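Local coordinates for protein spectinomycin phosphotransferase (Legionella pneumophila, PDB 3I1A) that probably transfers a phosphate group from a nucleotide to the antibiotic spectinomycin, as an aminoglycoside phosphotransferase with a protein-kinase-like fold, at residues Q7-I12 / H24-I29; N36-Q41 / L53-H58; E60-I65 / D230-M235. All coordinates share one frame; numbering follows the deposited sequence.

Contact 1: Q7-I12 / H24-I29; sequences QAQQLI and HTAQFI
Gln9 and Ala26 face each other beside a water that also reaches Thr25. In the conformers modelled here, and so with some doubt, since Gln9 and Thr25 each have a second one, the water lies 2.6 Å from Thr25 OG1, accepts from Ala26 N at 2.9 Å, and donates to Gln9 OE1 at 3.0 Å. Threonine suits this place because its short hydroxyl stays close to the strand, whereas glutamine is long enough to reach across. With CG beside its backbone N (chi1 -57°) and a second bend at chi2, the Gln9 chain brings OE1 back toward the strand, 3.4 Å from Ala26 O; both are acceptors, and the water makes the link.

Ala26 is the centre of the contact. Its methyl points at the type I turn that leads into helix 10-19 and rests 3.5 Å from Ala8 O; that carbonyl already accepts the backbone N-H of Leu11. Ala26 CB also lies 4.4 Å from Leu11 CB. In return Ala8 CB comes to 3.7 Å from Ala26 O. Two alanines meeting methyl to carbonyl let the backbones approach to 5.7 Å between Ala8 CA and Ala26 CA. Gln27 directs its side chain away; Gln27 CA and Phe28 N come only loosely near Ala8 CB, and the Phe28 ring leads off from the contact.

Strand 25-29 is an outermost strand of a five-stranded antiparallel sheet, consistent with the N-terminal lobe of a protein-kinase-like fold, and pairs with strand 38-43, through Gln27 with Gln41 for example. Ala8 and Leu11 also touch Tyr40 there, and Leu11 goes on to Ile51 of strand 48-55, which carries the nucleotide-binding Phe50 and Lys52, so the turn and the helix lie against three successive strands.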
loop_
_atom_site.group_PDB
_atom_site.type_symbol
_atom_site.label_atom_id
_atom_site.label_comp_id
_atom_site.label_asym_id
_atom_site.label_seq_id
_atom_site.Cartn_x
_atom_site.Cartn_y
_atom_site.Cartn_z
ATOM N N GLN A 7 14.766 24.196 -9.536
ATOM C CA GLN A 7 15.675 23.587 -10.498
ATOM C C GLN A 7 16.550 22.684 -9.615
ATOM O O GLN A 7 16.916 23.071 -8.508
ATOM C CB GLN A 7 16.527 24.658 -11.183
ATOM C CG GLN A 7 17.107 24.221 -12.515
ATOM C CD GLN A 7 18.115 23.114 -12.375
ATOM O OE1 GLN A 7 17.966 22.036 -12.961
ATOM N NE2 GLN A 7 19.157 23.372 -11.602
ATOM N N ALA A 8 16.889 21.496 -10.103
ATOM C CA ALA A 8 17.668 20.543 -9.308
ATOM C C ALA A 8 18.862 21.116 -8.540
ATOM O O ALA A 8 19.119 20.734 -7.393
ATOM C CB ALA A 8 18.126 19.385 -10.195
ATOM N N GLN A 9 19.597 22.027 -9.165
ATOM C CA GLN A 9 20.757 22.619 -8.518
ATOM C C GLN A 9 20.405 23.509 -7.330
ATOM O O GLN A 9 21.257 23.828 -6.507
ATOM C CB GLN A 9 21.592 23.370 -9.554
ATOM C CG GLN A 9 22.013 22.460 -10.696
ATOM C CD GLN A 9 22.602 21.150 -10.197
ATOM O OE1 GLN A 9 22.649 20.160 -10.924
ATOM N NE2 GLN A 9 23.059 21.142 -8.951
ATOM N N GLN A 10 19.140 23.904 -7.228
ATOM C CA GLN A 10 18.708 24.709 -6.093
ATOM C C GLN A 10 18.695 23.812 -4.858
ATOM O O GLN A 10 18.676 24.297 -3.738
ATOM C CB GLN A 10 17.318 25.306 -6.341
ATOM C CG GLN A 10 17.381 26.623 -7.093
ATOM C CD GLN A 10 16.019 27.211 -7.379
ATOM O OE1 GLN A 10 15.326 26.775 -8.307
ATOM N NE2 GLN A 10 15.628 28.211 -6.597
ATOM N N LEU A 11 18.702 22.499 -5.074
ATOM C CA LEU A 11 18.718 21.556 -3.953
ATOM C C LEU A 11 20.021 21.596 -3.215
ATOM O O LEU A 11 20.082 21.259 -2.026
ATOM C CB LEU A 11 18.487 20.112 -4.417
ATOM C CG LEU A 11 17.042 19.631 -4.452
ATOM C CD1 LEU A 11 17.049 18.204 -4.933
ATOM C CD2 LEU A 11 16.394 19.706 -3.060
ATOM N N ILE A 12 21.084 21.969 -3.914
ATOM C CA ILE A 12 22.369 22.029 -3.261
ATOM C C ILE A 12 22.252 23.027 -2.136
ATOM O O ILE A 12 22.552 22.694 -0.993
ATOM C CB ILE A 12 23.500 22.445 -4.214
ATOM C CG1 ILE A 12 23.684 21.370 -5.289
ATOM C CG2 ILE A 12 24.796 22.636 -3.427
ATOM C CD1 ILE A 12 24.718 21.730 -6.333
ATOM N N HIS A 24 27.066 17.380 -4.178
ATOM C CA HIS A 24 27.884 17.829 -5.295
ATOM C C HIS A 24 27.169 17.614 -6.616
ATOM O O HIS A 24 27.581 18.138 -7.639
ATOM C CB HIS A 24 29.234 17.090 -5.283
ATOM C CG HIS A 24 29.113 15.595 -5.274
ATOM N ND1 HIS A 24 28.592 14.879 -6.332
ATOM C CD2 HIS A 24 29.442 14.679 -4.329
ATOM C CE1 HIS A 24 28.603 13.589 -6.039
ATOM N NE2 HIS A 24 29.114 13.441 -4.829
ATOM N N THR A 25 26.079 16.859 -6.588
ATOM C CA THR A 25 25.330 16.607 -7.806
ATOM C C THR A 25 23.893 16.204 -7.485
ATOM O O THR A 25 23.650 15.352 -6.629
ATOM C CB THR A 25 26.014 15.499 -8.655
ATOM O OG1 THR A 25 25.460 15.491 -9.978
ATOM C CG2 THR A 25 25.821 14.137 -8.017
ATOM N N ALA A 26 22.947 16.831 -8.176
ATOM C CA ALA A 26 21.527 16.554 -7.980
ATOM C C ALA A 26 20.858 16.394 -9.340
ATOM O O ALA A 26 21.116 17.157 -10.264
ATOM C CB ALA A 26 20.868 17.681 -7.201
ATOM N N GLN A 27 19.984 15.406 -9.456
ATOM C CA GLN A 27 19.329 15.147 -10.721
ATOM C C GLN A 27 17.865 14.747 -10.541
ATOM O O GLN A 27 17.534 13.952 -9.661
ATOM C CB GLN A 27 20.106 14.041 -11.445
ATOM C CG GLN A 27 19.587 13.672 -12.809
ATOM C CD GLN A 27 20.439 12.601 -13.462
ATOM O OE1 GLN A 27 21.652 12.768 -13.624
ATOM N NE2 GLN A 27 19.809 11.495 -13.847
ATOM N N PHE A 28 16.993 15.305 -11.375
ATOM C CA PHE A 28 15.567 14.983 -11.302
ATOM C C PHE A 28 15.364 13.538 -11.721
ATOM O O PHE A 28 15.982 13.088 -12.681
ATOM C CB PHE A 28 14.766 15.894 -12.232
ATOM C CG PHE A 28 13.298 15.554 -12.311
ATOM C CD1 PHE A 28 12.515 15.502 -11.162
ATOM C CD2 PHE A 28 12.694 15.306 -13.545
ATOM C CE1 PHE A 28 11.147 15.211 -11.233
ATOM C CE2 PHE A 28 11.327 15.014 -13.628
ATOM C CZ PHE A 28 10.553 14.968 -12.461
ATOM N N ILE A 29 14.505 12.821 -10.998
ATOM C CA ILE A 29 14.202 11.420 -11.292
ATOM C C ILE A 29 12.850 11.359 -11.998
ATOM O O ILE A 29 11.812 11.582 -11.377
ATOM C CB ILE A 29 14.098 10.572 -10.005
ATOM C CG1 ILE A 29 15.420 10.602 -9.242
ATOM C CG2 ILE A 29 13.716 9.139 -10.358
ATOM C CD1 ILE A 29 15.372 9.853 -7.942
HETATM O O HOH W 1 24.407 17.783 -10.447
#

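Contact 2: N36-Q41 / L53-H58; sequences NAFAYQ and LKYGYH
The Phe38 and Tyr55 rings meet obliquely, with planes 85° apart and Phe38 CE1 3.6 Å from Tyr55 CE2. At the edge of the Phe38 ring, near its plane, lies Leu53 O; at the edge of the Tyr55 ring lies Asn36 OD1. The Tyr40 ring is approached obliquely by Leu53, whose CD1 comes within 3.3 Å of Tyr40 CE1, the two side chains crossing at about a right angle. Packing is tight there: leucine pushes one arm of its branched end against the aromatic carbons, while the Tyr40 hydroxyl is left for a weak hydrogen bond with Gln4.

Phe38 and Leu53 form an antiparallel hydrogen-bonded pair in the hairpin of strands 38-43 and 48-55. Phe38 N gives to Leu53 O at 3.0 Å and Leu53 N to Phe38 O at 2.9 Å, and Ala37 CA adds a CA-H...O contact to Leu53 O.

Where regular pairing stops, Asn36 takes over with its amide. With CG anti to the backbone N (chi1 172°), the group reaches Tyr55: OD1 receives Tyr55 N at 3.1 Å on a lone pair, and ND2 donates to Tyr55 O at 3.2 Å. Tyr55 O lies in the amide plane of Asn36, though ND2 stands tilted from the Tyr55 carbonyl plane. Asparagine thus copies the donor and acceptor of a peptide group. Lys54 runs its aliphatic chain past Asn36 O, with CE 3.5 Å away, and turns at chi3 (64°) toward its salt-bridge partner Glu60.

Two bonds from one amide to one residue fix its rotation and continue the strand pairing past the last backbone pair. Tyr55 is held at its far end too, where OH bonds to Lys3 O, and the salt bridge would probably keep Lys54 protonated. Polar groups thus secure the backbones, while the aromatic rings and Leu53 pack on a shared side of the hairpin.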
loop_
_atom_site.group_PDB
_atom_site.type_symbol
_atom_site.label_atom_id
_atom_site.label_comp_id
_atom_site.label_asym_id
_atom_site.label_seq_id
_atom_site.Cartn_x
_atom_site.Cartn_y
_atom_site.Cartn_z
ATOM N N ASN A 36 1.151 14.606 -6.648
ATOM C CA ASN A 36 1.841 15.804 -6.196
ATOM C C ASN A 36 3.172 15.435 -5.553
ATOM O O ASN A 36 3.275 15.347 -4.330
ATOM C CB ASN A 36 0.979 16.584 -5.196
ATOM C CG ASN A 36 1.735 17.733 -4.547
ATOM O OD1 ASN A 36 2.759 18.188 -5.064
ATOM N ND2 ASN A 36 1.227 18.216 -3.415
ATOM N N ALA A 37 4.189 15.206 -6.381
ATOM C CA ALA A 37 5.509 14.861 -5.867
ATOM C C ALA A 37 6.567 14.858 -6.959
ATOM O O ALA A 37 6.313 14.455 -8.095
ATOM C CB ALA A 37 5.468 13.513 -5.187
ATOM N N PHE A 38 7.755 15.323 -6.598
ATOM C CA PHE A 38 8.876 15.369 -7.516
ATOM C C PHE A 38 10.058 14.740 -6.789
ATOM O O PHE A 38 10.415 15.166 -5.686
ATOM C CB PHE A 38 9.167 16.820 -7.901
ATOM C CG PHE A 38 7.965 17.552 -8.418
ATOM C CD1 PHE A 38 7.028 18.077 -7.537
ATOM C CD2 PHE A 38 7.748 17.684 -9.790
ATOM C CE1 PHE A 38 5.895 18.725 -8.008
ATOM C CE2 PHE A 38 6.616 18.330 -10.272
ATOM C CZ PHE A 38 5.689 18.850 -9.380
ATOM N N ALA A 39 10.645 13.709 -7.392
ATOM C CA ALA A 39 11.764 13.006 -6.774
ATOM C C ALA A 39 13.080 13.375 -7.435
ATOM O O ALA A 39 13.143 13.614 -8.650
ATOM C CB ALA A 39 11.537 11.492 -6.840
ATOM N N TYR A 40 14.129 13.422 -6.619
ATOM C CA TYR A 40 15.455 13.781 -7.086
ATOM C C TYR A 40 16.499 12.912 -6.421
ATOM O O TYR A 40 16.291 12.442 -5.295
ATOM C CB TYR A 40 15.786 15.235 -6.706
ATOM C CG TYR A 40 14.889 16.315 -7.260
ATOM C CD1 TYR A 40 13.656 16.598 -6.675
ATOM C CD2 TYR A 40 15.285 17.061 -8.379
ATOM C CE1 TYR A 40 12.832 17.596 -7.189
ATOM C CE2 TYR A 40 14.476 18.055 -8.901
ATOM C CZ TYR A 40 13.247 18.316 -8.303
ATOM O OH TYR A 40 12.435 19.280 -8.835
ATOM N N GLN A 41 17.621 12.706 -7.111
ATOM C CA GLN A 41 18.739 11.965 -6.532
ATOM C C GLN A 41 19.805 13.019 -6.271
ATOM O O GLN A 41 20.231 13.723 -7.196
ATOM C CB GLN A 41 19.308 10.907 -7.487
ATOM C CG GLN A 41 20.542 10.193 -6.894
ATOM C CD GLN A 41 21.236 9.264 -7.882
ATOM O OE1 GLN A 41 20.615 8.362 -8.439
ATOM N NE2 GLN A 41 22.535 9.483 -8.097
ATOM N N LEU A 53 9.907 16.414 -3.108
ATOM C CA LEU A 53 9.330 17.728 -2.910
ATOM C C LEU A 53 7.825 17.602 -3.153
ATOM O O LEU A 53 7.395 16.986 -4.129
ATOM C CB LEU A 53 9.912 18.740 -3.907
ATOM C CG LEU A 53 11.427 18.847 -4.005
ATOM C CD1 LEU A 53 11.822 19.940 -5.028
ATOM C CD2 LEU A 53 11.984 19.159 -2.641
ATOM N N LYS A 54 7.043 18.173 -2.256
ATOM C CA LYS A 54 5.590 18.170 -2.374
ATOM C C LYS A 54 5.067 19.582 -2.148
ATOM O O LYS A 54 5.429 20.243 -1.186
ATOM C CB LYS A 54 4.958 17.251 -1.331
ATOM C CG LYS A 54 5.334 15.786 -1.479
ATOM C CD LYS A 54 4.533 14.923 -0.513
ATOM C CE LYS A 54 3.046 14.978 -0.843
ATOM N NZ LYS A 54 2.228 14.134 0.074
ATOM N N TYR A 55 4.194 20.033 -3.033
ATOM C CA TYR A 55 3.615 21.350 -2.911
ATOM C C TYR A 55 2.712 21.445 -1.694
ATOM O O TYR A 55 2.150 20.446 -1.263
ATOM C CB TYR A 55 2.807 21.644 -4.165
ATOM C CG TYR A 55 3.632 22.220 -5.280
ATOM C CD1 TYR A 55 4.176 23.495 -5.165
ATOM C CD2 TYR A 55 3.844 21.514 -6.461
ATOM C CE1 TYR A 55 4.895 24.061 -6.192
ATOM C CE2 TYR A 55 4.572 22.079 -7.508
ATOM C CZ TYR A 55 5.089 23.361 -7.361
ATOM O OH TYR A 55 5.767 23.975 -8.387
ATOM N N GLY A 56 2.581 22.643 -1.132
ATOM C CA GLY A 56 1.698 22.826 0.004
ATOM C C GLY A 56 2.288 22.954 1.394
ATOM O O GLY A 56 3.448 22.600 1.642
ATOM N N TYR A 57 1.477 23.480 2.305
ATOM C CA TYR A 57 1.891 23.652 3.682
ATOM C C TYR A 57 0.923 22.957 4.650
ATOM O O TYR A 57 0.964 23.183 5.852
ATOM C CB TYR A 57 2.052 25.145 4.011
ATOM C CG TYR A 57 0.910 26.023 3.568
ATOM C CD1 TYR A 57 -0.197 26.222 4.382
ATOM C CD2 TYR A 57 0.932 26.645 2.323
ATOM C CE1 TYR A 57 -1.264 27.028 3.965
ATOM C CE2 TYR A 57 -0.126 27.449 1.892
ATOM C CZ TYR A 57 -1.221 27.634 2.720
ATOM O OH TYR A 57 -2.273 28.421 2.291
ATOM N N HIS A 58 0.043 22.118 4.114
ATOM C CA HIS A 58 -0.896 21.388 4.959
ATOM C C HIS A 58 -0.219 20.108 5.478
ATOM O O HIS A 58 0.748 19.622 4.892
ATOM C CB HIS A 58 -2.165 21.056 4.170
ATOM C CG HIS A 58 -2.903 22.268 3.686
ATOM N ND1 HIS A 58 -3.993 22.192 2.844
ATOM C CD2 HIS A 58 -2.695 23.588 3.912
ATOM C CE1 HIS A 58 -4.422 23.412 2.571
ATOM N NE2 HIS A 58 -3.652 24.277 3.206
#

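Contact 3: E60-I65 / D230-M235; sequences EINLSI and DWDEPM. With MES (2-(N-morpholino)-ethanesulfonic acid), chain C.
Asn62, in the first turn of helix 61-71, faces the irregular segment 230-235, its CA 4.9 Å from Asp232 CA, and Glu60 occupies the N-cap position of the helix. A chi1 of 163° swings the Asn62 amide out beside the carbonyl carbon, where ND2 reaches both Trp231 and the bound MES. It donates to Trp231 O at 3.1 Å, but from above the carbonyl plane and well off the lone-pair directions, so this bond is probably weaker than its length suggests. The other bond, to MES O2S at 3.1 Å, is fairly straight (164°). Asparagine suits the place, having two N-H groups on one nitrogen.

Farther along the contact, Ile61 and Ile65 present their CG1 methylenes to the compact ring of Pro234, sliding past it in the opposite direction: CG1 of Ile65 lies 3.7 Å from Pro234 CG, and CG1 of Ile61 4.1 Å. Ile61 CG2 packs 3.6 Å from Asp232 O. Ile65 CG2 also meets Trp231 CE3 obliquely. The indole NE1 is bonded to Ile228 O, and MES O3S sits at the ring edge, 3.2 Å from Trp231 CD1.

Asp230, a magnesium ligand in another structure of this protein, makes an Asx turn, its OD1 accepting from Asp232 N. The MES sulfonate, probably from the crystallisation liquor, also takes weak bonds from Asp230 N and Trp231 N, consistent with an anion being accepted beside the metal-binding residue.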
loop_
_atom_site.group_PDB
_atom_site.type_symbol
_atom_site.label_atom_id
_atom_site.label_comp_id
_atom_site.label_asym_id
_atom_site.label_seq_id
_atom_site.Cartn_x
_atom_site.Cartn_y
_atom_site.Cartn_z
ATOM N N GLU A 60 0.693 16.465 5.972
ATOM C CA GLU A 60 0.600 15.241 5.185
ATOM C C GLU A 60 0.411 14.113 6.199
ATOM O O GLU A 60 1.197 13.988 7.128
ATOM C CB GLU A 60 1.897 15.008 4.401
ATOM C CG GLU A 60 2.175 16.006 3.283
ATOM C CD GLU A 60 1.090 16.003 2.239
ATOM O OE1 GLU A 60 0.655 14.897 1.856
ATOM O OE2 GLU A 60 0.672 17.098 1.794
ATOM N N ILE A 61 -0.614 13.291 6.027
ATOM C CA ILE A 61 -0.822 12.222 7.000
ATOM C C ILE A 61 0.409 11.311 7.076
ATOM O O ILE A 61 0.766 10.852 8.161
ATOM C CB ILE A 61 -2.116 11.411 6.688
ATOM C CG1 ILE A 61 -2.398 10.432 7.830
ATOM C CG2 ILE A 61 -1.980 10.679 5.361
ATOM C CD1 ILE A 61 -2.619 11.091 9.155
ATOM N N ASN A 62 1.062 11.064 5.941
ATOM C CA ASN A 62 2.256 10.221 5.938
ATOM C C ASN A 62 3.282 10.726 6.947
ATOM O O ASN A 62 3.796 9.953 7.745
ATOM C CB ASN A 62 2.888 10.179 4.544
ATOM C CG ASN A 62 4.325 9.671 4.558
ATOM O OD1 ASN A 62 5.271 10.462 4.513
ATOM N ND2 ASN A 62 4.495 8.353 4.622
ATOM N N LEU A 63 3.559 12.024 6.930
ATOM C CA LEU A 63 4.561 12.575 7.833
ATOM C C LEU A 63 4.126 12.531 9.286
ATOM O O LEU A 63 4.937 12.301 10.173
ATOM C CB LEU A 63 4.932 14.003 7.403
ATOM C CG LEU A 63 5.564 14.032 5.998
ATOM C CD1 LEU A 63 5.674 15.467 5.507
ATOM C CD2 LEU A 63 6.933 13.376 6.032
ATOM N N SER A 64 2.841 12.753 9.533
ATOM C CA SER A 64 2.324 12.709 10.899
ATOM C C SER A 64 2.466 11.305 11.476
ATOM O O SER A 64 2.891 11.125 12.614
ATOM C CB SER A 64 0.850 13.102 10.925
ATOM O OG SER A 64 0.336 13.032 12.245
ATOM N N ILE A 65 2.106 10.304 10.681
ATOM C CA ILE A 65 2.192 8.928 11.150
ATOM C C ILE A 65 3.630 8.439 11.268
ATOM O O ILE A 65 3.945 7.738 12.215
ATOM C CB ILE A 65 1.361 8.002 10.248
ATOM C CG1 ILE A 65 -0.115 8.371 10.409
ATOM C CG2 ILE A 65 1.575 6.537 10.627
ATOM C CD1 ILE A 65 -0.606 8.332 11.863
ATOM N N ASP A 230 5.634 2.496 2.203
ATOM C CA ASP A 230 4.405 3.084 1.671
ATOM C C ASP A 230 3.404 3.425 2.758
ATOM O O ASP A 230 2.377 2.766 2.918
ATOM C CB ASP A 230 3.731 2.189 0.648
ATOM C CG ASP A 230 2.539 2.887 -0.020
ATOM O OD1 ASP A 230 2.139 3.979 0.445
ATOM O OD2 ASP A 230 1.999 2.340 -0.991
ATOM N N TRP A 231 3.704 4.487 3.480
ATOM C CA TRP A 231 2.868 4.960 4.564
ATOM C C TRP A 231 2.028 6.145 4.113
ATOM O O TRP A 231 1.683 7.014 4.916
ATOM C CB TRP A 231 3.767 5.348 5.743
ATOM C CG TRP A 231 4.286 4.149 6.445
ATOM C CD1 TRP A 231 5.512 3.536 6.290
ATOM C CD2 TRP A 231 3.549 3.349 7.366
ATOM N NE1 TRP A 231 5.562 2.399 7.067
ATOM C CE2 TRP A 231 4.369 2.265 7.734
ATOM C CE3 TRP A 231 2.263 3.445 7.913
ATOM C CZ2 TRP A 231 3.942 1.284 8.625
ATOM C CZ3 TRP A 231 1.839 2.469 8.793
ATOM C CH2 TRP A 231 2.676 1.403 9.143
ATOM N N ASP A 232 1.676 6.160 2.825
ATOM C CA ASP A 232 0.891 7.271 2.262
ATOM C C ASP A 232 -0.577 7.294 2.660
ATOM O O ASP A 232 -1.167 8.354 2.770
ATOM C CB ASP A 232 0.979 7.282 0.729
ATOM C CG ASP A 232 2.318 7.777 0.228
ATOM O OD1 ASP A 232 3.013 8.463 1.010
ATOM O OD2 ASP A 232 2.673 7.493 -0.942
ATOM N N GLU A 233 -1.170 6.133 2.883
ATOM C CA GLU A 233 -2.578 6.112 3.243
ATOM C C GLU A 233 -2.934 5.177 4.398
ATOM O O GLU A 233 -3.694 4.232 4.206
ATOM C CB GLU A 233 -3.400 5.735 2.006
ATOM C CG GLU A 233 -3.201 6.666 0.830
ATOM C CD GLU A 233 -4.274 7.732 0.753
ATOM O OE1 GLU A 233 -4.415 8.506 1.731
ATOM O OE2 GLU A 233 -4.979 7.792 -0.281
ATOM N N PRO A 234 -2.374 5.413 5.594
ATOM C CA PRO A 234 -2.686 4.553 6.744
ATOM C C PRO A 234 -4.142 4.834 7.129
ATOM O O PRO A 234 -4.771 5.707 6.537
ATOM C CB PRO A 234 -1.693 5.018 7.809
ATOM C CG PRO A 234 -1.514 6.489 7.499
ATOM C CD PRO A 234 -1.447 6.493 5.972
ATOM N N MET A 235 -4.665 4.137 8.132
ATOM C CA MET A 235 -6.068 4.333 8.527
ATOM C C MET A 235 -6.360 3.708 9.893
ATOM O O MET A 235 -5.501 3.037 10.466
ATOM C CB MET A 235 -6.995 3.671 7.498
ATOM C CG MET A 235 -7.007 2.137 7.558
ATOM S SD MET A 235 -8.016 1.311 6.289
ATOM C CE MET A 235 -9.648 2.004 6.633
HETATM O O1 MES C . 13.108 5.512 -0.583
HETATM C C2 MES C . 13.183 4.432 0.351
HETATM C C3 MES C . 11.750 4.056 0.785
HETATM N N4 MES C . 11.119 5.283 1.468
HETATM C C5 MES C . 11.106 6.450 0.495
HETATM C C6 MES C . 12.547 6.712 0.033
HETATM C C7 MES C . 9.708 4.996 1.952
HETATM C C8 MES C . 9.172 6.100 2.858
HETATM S S MES C . 7.549 5.683 3.437
HETATM O O1S MES C . 6.664 5.492 2.298
HETATM O O2S MES C . 7.105 6.790 4.296
HETATM O O3S MES C . 7.746 4.466 4.186
#

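Overall arrangement
The three contacts follow one another along the chain. Contacts 1 and 2 share the five-stranded sheet: their centres are 14 Å apart, and Ile29 N lies 2.8 Å from Ala39 O where strands 25-29 and 38-43 pair. Contact 2 passes to contact 3 through a short salt bridge, Lys54 NZ to Glu60 OE1 at 2.5 Å, with centres 15 Å apart. Contacts 1 and 3 do not touch, their nearest atoms being about 14 Å apart. The side chain of Lys52, which binds ADP in another structure of this protein, is about 9 Å from that of Leu11 and about 8 Å from that of Asn62; contact 3 holds Asp230, which binds magnesium. Neither ligand is bound here.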